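Local coordinates for DNA repair protein RAD7 (Saccharomyces cerevisiae, PDB 5ZB2) that takes part in global genome nucleotide excision repair, helping to clear UV and bulky-adduct damage from nontranscribed DNA as part of the GGR complex, at residues I13-I16 and S17-S21; V34-K37 and L38-V41; Q112-H115 and E116-L119. All blocks are in the same frame, centred on the assembly; numbering follows the deposited sequence.

This chain is the C-terminal part of RAD7: a long helix, 8-41, followed by a leucine-rich-repeat solenoid. Interactions 1 and 2 lie on that one helix, their centres about 31 Å apart, and both touch the second copy of the protein and Elongin-C. Interaction 3 sits in the solenoid, where a loop turns into helix 115-124. All three are partly buried and local, but their chemistry differs. I13-S21 has a salt bridge and an asparagine that doubles a backbone bond, V34-V41 turns a buried arginine toward the loop ahead of the solenoid, and Q112-L119 combines a polar helix cap with leucines of the repeat interior.

Interaction 1: residues I13-I16 and S17-S21; sequences ITKI and SENIS
S17 begins this turn of helix with its backbone N giving a 2.8 Å hydrogen bond to I13 O, and its carbonyl O accepts from H66 of the second copy of the protein. E18 follows, its N bonded to T14 O at 2.9 Å. Its side chain runs out extended across T14, with OE1 facing the methyl CG2, while OE2 turns to K15 and forms a salt bridge to NZ of 3.5 Å. K15 gets there by bending twice, at chi2 (53°) and chi3 (60°), which curls the stem round so that the amine comes beside the E18 carboxylate. Water 1 closes the pair, accepting from K15 NZ and donating to E18 OE2, each at 2.6 Å, so the ion pair is held both directly and through solvent. N19 puts two donors on one carbonyl. Its N reaches K15 O from one face of the carbonyl plane, and ND2 comes to the same oxygen from the opposite face at 3.0 Å, with a fairly straight N-H...O angle of 163°. This fixes the amide, which lies against the lysine stem with ND2 only 3.2 Å from K15 CD; ND2 also makes a weak bond to T88 of Elongin-C. I20 continues the ladder with N on I16 O, and its CD1 meets I16 CG2 at 3.9 Å on the buried side, where I16 packs on S91 of Elongin-C. The K15-E18 pair on one side and buried I16 and I20 on another are consistent with an amphipathic alpha-helix, here lying between the second copy and Elongin-C.

Interaction 2: residues V34-K37 and L38-V41; sequences VFNK and LRDV
V34-K37 and L38-V41 are consecutive turns of helix 8-41, joined by i to i+4 bonds from R39 N to F35 O, D40 N to N36 O and V41 N to K37 O, with a weak one from L38 N to V34 O. R39 dominates the side chains. Its chain bends at chi3 (-76°), and the guanidinium comes back over the preceding turn so that F35 O lies 3.5 Å above its plane, over the centre. At the edge, NH2 gives N36 OD1 a nearly straight bond of 2.8 Å (172° at the hydrogen). The acceptor lies in the guanidinium plane, although the amide itself is turned 70° against it. Water 2 completes the ring, donating to N36 OD1 at 2.9 Å and accepting from R39 NE at 3.0 Å, which ties down the amide oxygen with two donors. NH1 points the other way, to the backbone oxygens L70 O and L72 O, and thus pins the end of the long helix to the loop leading into strand 78-81, the first strand of the leucine-rich-repeat solenoid, so that this buried cation finds oxygen at each end. F35 sends its CB to within 3.6 Å of R39 NH2, while its ring leads off and lies by a bound polyethylene glycol, probably from the crystallisation liquor. Across the helix, the stem of K37 bends at chi2 and lays its CE on V41 CG2, 3.6 Å away. V41 also packs on T88 of Elongin-C.

Interaction 3: residues Q112-H115 and E116-L119; sequences QLNH and ESLL
N114 meets S117 through its amide oxygen, and following its side chain outward shows how helix 115-124 is started. From CB the chain turns to place CG between the backbone N and the carbonyl carbon (chi1 69°), which swings the amide over the first turn. CG comes within 3.8 Å of S117 OG. OD1 is the working atom: S117 N points straight at it with a bond of 2.8 Å, and S117 OG sits just as close at 2.8 Å, a hydroxyl that also has F89 O as partner. On the other branch, ND2 gives a long bond to water 3, which donates to E116 OE2 at 2.5 Å. That carboxylate is chiefly paired with K93 by a salt bridge. With an alanine here, S117 N would probably be left without its capping acceptor, and water 3 would lose its link to the loop. The backbone carries on where the side chain stops, with N114 O taking L118 N. L113 CD2 rests on L118 CB at 3.7 Å, joining the residue before the cap to the fourth residue after the cap. H115, whose ND1 bonds T143, has L119 CG over one face of its ring, offset toward the rim, and L119 CD1 close to NE2. An asparagine N-cap accompanied by a hydrophobic staple is the textbook way to begin an alpha-helix, and here it starts one that packs between helices 89-98 and 141-150 of the leucine-rich-repeat solenoid.

Interaction 1: residues I13-I16 and S17-S21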
ATOM      1  N   ILE A  13      -5.563   0.380 -26.385  1.00 49.48           N
ATOM      2  CA  ILE A  13      -5.532   0.245 -24.931  1.00 49.32           C
ATOM      3  C   ILE A  13      -5.468  -1.224 -24.535  1.00 48.40           C
ATOM      4  O   ILE A  13      -4.745  -1.598 -23.605  1.00 48.01           O
ATOM      5  CB  ILE A  13      -6.744   0.963 -24.308  1.00 48.05           C
ATOM      6  CG1 ILE A  13      -6.560   2.481 -24.444  1.00 46.94           C
ATOM      7  CG2 ILE A  13      -6.926   0.566 -22.840  1.00 46.35           C
ATOM      8  CD1 ILE A  13      -7.759   3.301 -24.025  1.00 42.54           C
ATOM      9  N   THR A  14      -6.213  -2.082 -25.234  1.00 49.97           N
ATOM     10  CA  THR A  14      -6.136  -3.512 -24.950  1.00 49.69           C
ATOM     11  C   THR A  14      -4.731  -4.041 -25.205  1.00 50.11           C
ATOM     12  O   THR A  14      -4.186  -4.797 -24.392  1.00 50.19           O
ATOM     13  CB  THR A  14      -7.160  -4.276 -25.789  1.00 49.49           C
ATOM     14  OG1 THR A  14      -8.480  -3.882 -25.405  1.00 48.47           O
ATOM     15  CG2 THR A  14      -7.017  -5.791 -25.594  1.00 49.82           C
ATOM     16  N   LYS A  15      -4.122  -3.649 -26.327  1.00 50.66           N
ATOM     17  CA  LYS A  15      -2.763  -4.093 -26.618  1.00 51.94           C
ATOM     18  C   LYS A  15      -1.800  -3.619 -25.538  1.00 50.53           C
ATOM     19  O   LYS A  15      -0.968  -4.391 -25.048  1.00 50.68           O
ATOM     20  CB  LYS A  15      -2.327  -3.588 -27.995  1.00 52.73           C
ATOM     21  CG  LYS A  15      -0.916  -4.012 -28.414  1.00 57.71           C
ATOM     22  CD  LYS A  15      -0.693  -5.524 -28.322  1.00 63.30           C
ATOM     23  CE  LYS A  15      -1.643  -6.306 -29.221  1.00 67.79           C
ATOM     24  NZ  LYS A  15      -1.463  -7.777 -29.079  1.00 68.61           N
ATOM     25  N   ILE A  16      -1.906  -2.348 -25.151  1.00 49.45           N
ATOM     26  CA  ILE A  16      -1.040  -1.806 -24.105  1.00 47.92           C
ATOM     27  C   ILE A  16      -1.234  -2.580 -22.809  1.00 47.41           C
ATOM     28  O   ILE A  16      -0.271  -3.052 -22.194  1.00 47.16           O
ATOM     29  CB  ILE A  16      -1.313  -0.305 -23.911  1.00 49.05           C
ATOM     30  CG1 ILE A  16      -0.911   0.469 -25.172  1.00 51.30           C
ATOM     31  CG2 ILE A  16      -0.560   0.226 -22.694  1.00 45.09           C
ATOM     32  CD1 ILE A  16      -1.368   1.912 -25.189  1.00 53.43           C
ATOM     33  N   SER A  17      -2.486  -2.713 -22.372  1.00 47.65           N
ATOM     34  CA  SER A  17      -2.765  -3.414 -21.124  1.00 47.83           C
ATOM     35  C   SER A  17      -2.213  -4.835 -21.154  1.00 47.78           C
ATOM     36  O   SER A  17      -1.634  -5.304 -20.166  1.00 46.69           O
ATOM     37  CB  SER A  17      -4.273  -3.420 -20.866  1.00 48.30           C
ATOM     38  OG  SER A  17      -4.561  -3.759 -19.522  1.00 55.85           O
ATOM     39  N   GLU A  18      -2.369  -5.532 -22.282  1.00 49.33           N
ATOM     40  CA  GLU A  18      -1.860  -6.898 -22.379  1.00 50.08           C
ATOM     41  C   GLU A  18      -0.345  -6.934 -22.222  1.00 49.28           C
ATOM     42  O   GLU A  18       0.197  -7.830 -21.563  1.00 48.23           O
ATOM     43  CB  GLU A  18      -2.271  -7.525 -23.713  1.00 53.28           C
ATOM     44  CG  GLU A  18      -3.747  -7.867 -23.817  1.00 56.34           C
ATOM     45  CD  GLU A  18      -4.105  -8.483 -25.157  1.00 66.93           C
ATOM     46  OE1 GLU A  18      -5.155  -9.155 -25.241  1.00 67.81           O
ATOM     47  OE2 GLU A  18      -3.334  -8.297 -26.124  1.00 62.91           O
ATOM     48  N   ASN A  19       0.359  -5.968 -22.816  1.00 49.28           N
ATOM     49  CA  ASN A  19       1.814  -5.974 -22.732  1.00 49.32           C
ATOM     50  C   ASN A  19       2.317  -5.530 -21.366  1.00 48.61           C
ATOM     51  O   ASN A  19       3.419  -5.920 -20.966  1.00 49.13           O
ATOM     52  CB  ASN A  19       2.412  -5.090 -23.825  1.00 50.75           C
ATOM     53  CG  ASN A  19       2.552  -5.821 -25.145  1.00 57.67           C
ATOM     54  OD1 ASN A  19       3.534  -6.528 -25.372  1.00 58.03           O
ATOM     55  ND2 ASN A  19       1.565  -5.661 -26.020  1.00 61.47           N
ATOM     56  N   ILE A  20       1.545  -4.722 -20.635  1.00 47.90           N
ATOM     57  CA  ILE A  20       1.920  -4.423 -19.255  1.00 49.09           C
ATOM     58  C   ILE A  20       1.915  -5.703 -18.431  1.00 49.45           C
ATOM     59  O   ILE A  20       2.855  -5.973 -17.675  1.00 49.49           O
ATOM     60  CB  ILE A  20       0.988  -3.355 -18.652  1.00 47.77           C
ATOM     61  CG1 ILE A  20       1.114  -2.037 -19.420  1.00 44.82           C
ATOM     62  CG2 ILE A  20       1.325  -3.120 -17.179  1.00 47.76           C
ATOM     63  CD1 ILE A  20       0.083  -0.997 -19.035  1.00 43.21           C
ATOM     64  N   SER A  21       0.873  -6.523 -18.588  1.00 49.23           N
ATOM     65  CA  SER A  21       0.778  -7.764 -17.824  1.00 51.48           C
ATOM     66  C   SER A  21       1.985  -8.656 -18.078  1.00 54.82           C
ATOM     67  O   SER A  21       2.589  -9.188 -17.138  1.00 53.95           O
ATOM     68  CB  SER A  21      -0.514  -8.496 -18.179  1.00 50.26           C
ATOM     69  OG  SER A  21      -1.644  -7.718 -17.829  1.00 49.61           O
TER
HETATM   70  O   HOH W   1      -1.029  -9.128 -26.885  1.00 63.02           O

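Interaction 2: residues V34-K37 and L38-V41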
ATOM      1  N   VAL A  34      17.365  -7.564  -7.727  1.00 54.21           N
ATOM      2  CA  VAL A  34      17.659  -6.422  -6.864  1.00 53.10           C
ATOM      3  C   VAL A  34      17.645  -6.839  -5.399  1.00 51.52           C
ATOM      4  O   VAL A  34      18.419  -6.320  -4.586  1.00 49.23           O
ATOM      5  CB  VAL A  34      16.668  -5.275  -7.135  1.00 55.49           C
ATOM      6  CG1 VAL A  34      16.964  -4.084  -6.236  1.00 55.36           C
ATOM      7  CG2 VAL A  34      16.744  -4.845  -8.584  1.00 68.18           C
ATOM      8  N   PHE A  35      16.762  -7.772  -5.033  1.00 51.25           N
ATOM      9  CA  PHE A  35      16.723  -8.237  -3.650  1.00 49.29           C
ATOM     10  C   PHE A  35      17.896  -9.162  -3.350  1.00 49.41           C
ATOM     11  O   PHE A  35      18.448  -9.134  -2.244  1.00 48.31           O
ATOM     12  CB  PHE A  35      15.390  -8.928  -3.357  1.00 47.93           C
ATOM     13  CG  PHE A  35      14.227  -7.979  -3.248  1.00 47.52           C
ATOM     14  CD1 PHE A  35      14.156  -7.066  -2.206  1.00 48.71           C
ATOM     15  CD2 PHE A  35      13.205  -7.998  -4.184  1.00 49.60           C
ATOM     16  CE1 PHE A  35      13.090  -6.185  -2.101  1.00 49.21           C
ATOM     17  CE2 PHE A  35      12.133  -7.121  -4.083  1.00 52.18           C
ATOM     18  CZ  PHE A  35      12.077  -6.214  -3.040  1.00 52.79           C
ATOM     19  N   ASN A  36      18.301  -9.981  -4.327  1.00 51.61           N
ATOM     20  CA  ASN A  36      19.518 -10.770  -4.165  1.00 52.48           C
ATOM     21  C   ASN A  36      20.729  -9.867  -3.964  1.00 52.79           C
ATOM     22  O   ASN A  36      21.622 -10.177  -3.168  1.00 52.49           O
ATOM     23  CB  ASN A  36      19.732 -11.676  -5.378  1.00 51.26           C
ATOM     24  CG  ASN A  36      18.749 -12.829  -5.432  1.00 53.57           C
ATOM     25  OD1 ASN A  36      18.166 -13.217  -4.420  1.00 51.73           O
ATOM     26  ND2 ASN A  36      18.571 -13.392  -6.621  1.00 56.25           N
ATOM     27  N   LYS A  37      20.773  -8.742  -4.679  1.00 52.98           N
ATOM     28  CA  LYS A  37      21.883  -7.807  -4.525  1.00 54.41           C
ATOM     29  C   LYS A  37      22.011  -7.344  -3.079  1.00 53.97           C
ATOM     30  O   LYS A  37      23.108  -7.340  -2.511  1.00 54.70           O
ATOM     31  CB  LYS A  37      21.696  -6.611  -5.461  1.00 56.89           C
ATOM     32  CG  LYS A  37      22.821  -5.579  -5.414  1.00 66.63           C
ATOM     33  CD  LYS A  37      24.150  -6.157  -5.879  1.00 73.52           C
ATOM     34  CE  LYS A  37      25.242  -5.095  -5.899  1.00 74.74           C
ATOM     35  NZ  LYS A  37      26.554  -5.647  -6.346  1.00 82.09           N
ATOM     36  N   LEU A  38      20.892  -6.956  -2.462  1.00 52.19           N
ATOM     37  CA  LEU A  38      20.930  -6.532  -1.064  1.00 51.64           C
ATOM     38  C   LEU A  38      21.497  -7.631  -0.172  1.00 51.42           C
ATOM     39  O   LEU A  38      22.378  -7.381   0.659  1.00 52.37           O
ATOM     40  CB  LEU A  38      19.527  -6.135  -0.599  1.00 49.82           C
ATOM     41  CG  LEU A  38      19.376  -5.788   0.885  1.00 48.49           C
ATOM     42  CD1 LEU A  38      20.291  -4.645   1.267  1.00 47.96           C
ATOM     43  CD2 LEU A  38      17.929  -5.446   1.208  1.00 45.95           C
ATOM     44  N   ARG A  39      20.999  -8.859  -0.331  1.00 50.65           N
ATOM     45  CA  ARG A  39      21.489  -9.962   0.490  1.00 51.94           C
ATOM     46  C   ARG A  39      22.956 -10.259   0.200  1.00 53.88           C
ATOM     47  O   ARG A  39      23.739 -10.512   1.124  1.00 54.81           O
ATOM     48  CB  ARG A  39      20.636 -11.208   0.258  1.00 51.43           C
ATOM     49  CG  ARG A  39      19.242 -11.122   0.862  1.00 49.05           C
ATOM     50  CD  ARG A  39      18.451 -12.401   0.620  1.00 47.88           C
ATOM     51  NE  ARG A  39      17.970 -12.504  -0.757  1.00 48.23           N
ATOM     52  CZ  ARG A  39      16.773 -12.099  -1.177  1.00 47.85           C
ATOM     53  NH1 ARG A  39      15.904 -11.553  -0.335  1.00 46.95           N
ATOM     54  NH2 ARG A  39      16.439 -12.243  -2.451  1.00 49.02           N
ATOM     55  N   ASP A  40      23.349 -10.233  -1.075  1.00 54.80           N
ATOM     56  CA  ASP A  40      24.736 -10.528  -1.421  1.00 55.59           C
ATOM     57  C   ASP A  40      25.674  -9.443  -0.907  1.00 55.98           C
ATOM     58  O   ASP A  40      26.792  -9.739  -0.470  1.00 56.02           O
ATOM     59  CB  ASP A  40      24.876 -10.689  -2.934  1.00 56.93           C
ATOM     60  CG  ASP A  40      24.167 -11.927  -3.459  1.00 57.89           C
ATOM     61  OD1 ASP A  40      24.038 -12.912  -2.700  1.00 60.04           O
ATOM     62  OD2 ASP A  40      23.742 -11.917  -4.633  1.00 61.32           O
ATOM     63  N   VAL A  41      25.237  -8.182  -0.943  1.00 55.99           N
ATOM     64  CA  VAL A  41      26.081  -7.081  -0.477  1.00 56.90           C
ATOM     65  C   VAL A  41      26.389  -7.224   1.004  1.00 57.81           C
ATOM     66  O   VAL A  41      27.464  -6.817   1.464  1.00 58.85           O
ATOM     67  CB  VAL A  41      25.406  -5.727  -0.785  1.00 57.04           C
ATOM     68  CG1 VAL A  41      26.060  -4.593  -0.001  1.00 57.11           C
ATOM     69  CG2 VAL A  41      25.478  -5.430  -2.275  1.00 60.79           C
TER
HETATM   70  O   HOH W   2      19.903 -14.201  -2.317  1.00 51.12           O

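Interaction 3: residues Q112-H115 and E116-L119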
ATOM      1  N   GLN A 112      -0.772  -5.057  13.554  1.00 29.39           N
ATOM      2  CA  GLN A 112      -1.189  -4.163  12.478  1.00 33.31           C
ATOM      3  C   GLN A 112      -1.817  -4.894  11.298  1.00 33.82           C
ATOM      4  O   GLN A 112      -2.289  -4.239  10.362  1.00 31.64           O
ATOM      5  CB  GLN A 112       0.004  -3.331  11.989  1.00 33.78           C
ATOM      6  CG  GLN A 112       0.673  -2.534  13.097  1.00 33.44           C
ATOM      7  CD  GLN A 112       1.679  -1.530  12.577  1.00 37.41           C
ATOM      8  OE1 GLN A 112       1.395  -0.777  11.645  1.00 37.11           O
ATOM      9  NE2 GLN A 112       2.865  -1.510  13.183  1.00 35.19           N
ATOM     10  N   LEU A 113      -1.842  -6.223  11.317  1.00 33.04           N
ATOM     11  CA  LEU A 113      -2.502  -6.973  10.257  1.00 35.97           C
ATOM     12  C   LEU A 113      -3.985  -6.623  10.226  1.00 33.46           C
ATOM     13  O   LEU A 113      -4.694  -6.812  11.218  1.00 34.03           O
ATOM     14  CB  LEU A 113      -2.302  -8.472  10.485  1.00 35.65           C
ATOM     15  CG  LEU A 113      -2.634  -9.398   9.312  1.00 39.76           C
ATOM     16  CD1 LEU A 113      -1.885 -10.711   9.448  1.00 47.03           C
ATOM     17  CD2 LEU A 113      -4.121  -9.673   9.220  1.00 43.33           C
ATOM     18  N   ASN A 114      -4.455  -6.105   9.093  1.00 35.70           N
ATOM     19  CA  ASN A 114      -5.837  -5.658   8.964  1.00 37.57           C
ATOM     20  C   ASN A 114      -6.550  -6.448   7.869  1.00 37.99           C
ATOM     21  O   ASN A 114      -6.006  -7.387   7.280  1.00 35.70           O
ATOM     22  CB  ASN A 114      -5.904  -4.147   8.699  1.00 36.03           C
ATOM     23  CG  ASN A 114      -5.372  -3.747   7.321  1.00 38.44           C
ATOM     24  OD1 ASN A 114      -5.004  -4.589   6.495  1.00 35.67           O
ATOM     25  ND2 ASN A 114      -5.343  -2.442   7.069  1.00 41.08           N
ATOM     26  N   HIS A 115      -7.797  -6.047   7.619  1.00 37.41           N
ATOM     27  CA  HIS A 115      -8.649  -6.713   6.639  1.00 40.91           C
ATOM     28  C   HIS A 115      -7.921  -6.912   5.313  1.00 40.99           C
ATOM     29  O   HIS A 115      -7.802  -8.035   4.812  1.00 39.00           O
ATOM     30  CB  HIS A 115      -9.925  -5.886   6.452  1.00 43.07           C
ATOM     31  CG  HIS A 115     -10.874  -6.434   5.430  1.00 52.48           C
ATOM     32  ND1 HIS A 115     -11.952  -7.226   5.763  1.00 54.00           N
ATOM     33  CD2 HIS A 115     -10.925  -6.277   4.086  1.00 61.41           C
ATOM     34  CE1 HIS A 115     -12.620  -7.543   4.667  1.00 51.73           C
ATOM     35  NE2 HIS A 115     -12.016  -6.981   3.636  1.00 53.04           N
ATOM     36  N   GLU A 116      -7.420  -5.821   4.732  1.00 40.96           N
ATOM     37  CA  GLU A 116      -6.756  -5.912   3.436  1.00 41.92           C
ATOM     38  C   GLU A 116      -5.518  -6.798   3.511  1.00 38.08           C
ATOM     39  O   GLU A 116      -5.252  -7.581   2.593  1.00 37.10           O
ATOM     40  CB  GLU A 116      -6.399  -4.510   2.939  1.00 39.84           C
ATOM     41  CG  GLU A 116      -5.662  -4.477   1.613  1.00 42.63           C
ATOM     42  CD  GLU A 116      -5.368  -3.059   1.150  1.00 44.92           C
ATOM     43  OE1 GLU A 116      -5.661  -2.753  -0.022  1.00 46.37           O
ATOM     44  OE2 GLU A 116      -4.852  -2.251   1.956  1.00 41.36           O
ATOM     45  N   SER A 117      -4.748  -6.690   4.598  1.00 38.46           N
ATOM     46  CA  SER A 117      -3.554  -7.519   4.745  1.00 37.98           C
ATOM     47  C   SER A 117      -3.914  -8.999   4.761  1.00 35.86           C
ATOM     48  O   SER A 117      -3.248  -9.816   4.115  1.00 34.91           O
ATOM     49  CB  SER A 117      -2.805  -7.145   6.025  1.00 35.06           C
ATOM     50  OG  SER A 117      -2.459  -5.777   6.036  1.00 39.34           O
ATOM     51  N   LEU A 118      -4.969  -9.362   5.496  1.00 36.39           N
ATOM     52  CA  LEU A 118      -5.347 -10.766   5.616  1.00 37.33           C
ATOM     53  C   LEU A 118      -5.800 -11.336   4.276  1.00 37.74           C
ATOM     54  O   LEU A 118      -5.467 -12.478   3.939  1.00 34.26           O
ATOM     55  CB  LEU A 118      -6.447 -10.922   6.667  1.00 36.77           C
ATOM     56  CG  LEU A 118      -6.844 -12.350   7.045  1.00 38.60           C
ATOM     57  CD1 LEU A 118      -5.650 -13.149   7.556  1.00 35.86           C
ATOM     58  CD2 LEU A 118      -7.962 -12.323   8.081  1.00 37.49           C
ATOM     59  N   LEU A 119      -6.562 -10.559   3.496  1.00 37.53           N
ATOM     60  CA  LEU A 119      -7.049 -11.055   2.212  1.00 40.86           C
ATOM     61  C   LEU A 119      -5.944 -11.095   1.160  1.00 39.71           C
ATOM     62  O   LEU A 119      -5.987 -11.931   0.252  1.00 40.91           O
ATOM     63  CB  LEU A 119      -8.222 -10.201   1.731  1.00 43.52           C
ATOM     64  CG  LEU A 119      -9.418 -10.121   2.687  1.00 45.47           C
ATOM     65  CD1 LEU A 119     -10.577  -9.382   2.035  1.00 52.30           C
ATOM     66  CD2 LEU A 119      -9.869 -11.498   3.151  1.00 46.05           C
TER
HETATM   67  O   HOH W   3      -5.920  -1.359   4.039  1.00 49.47           O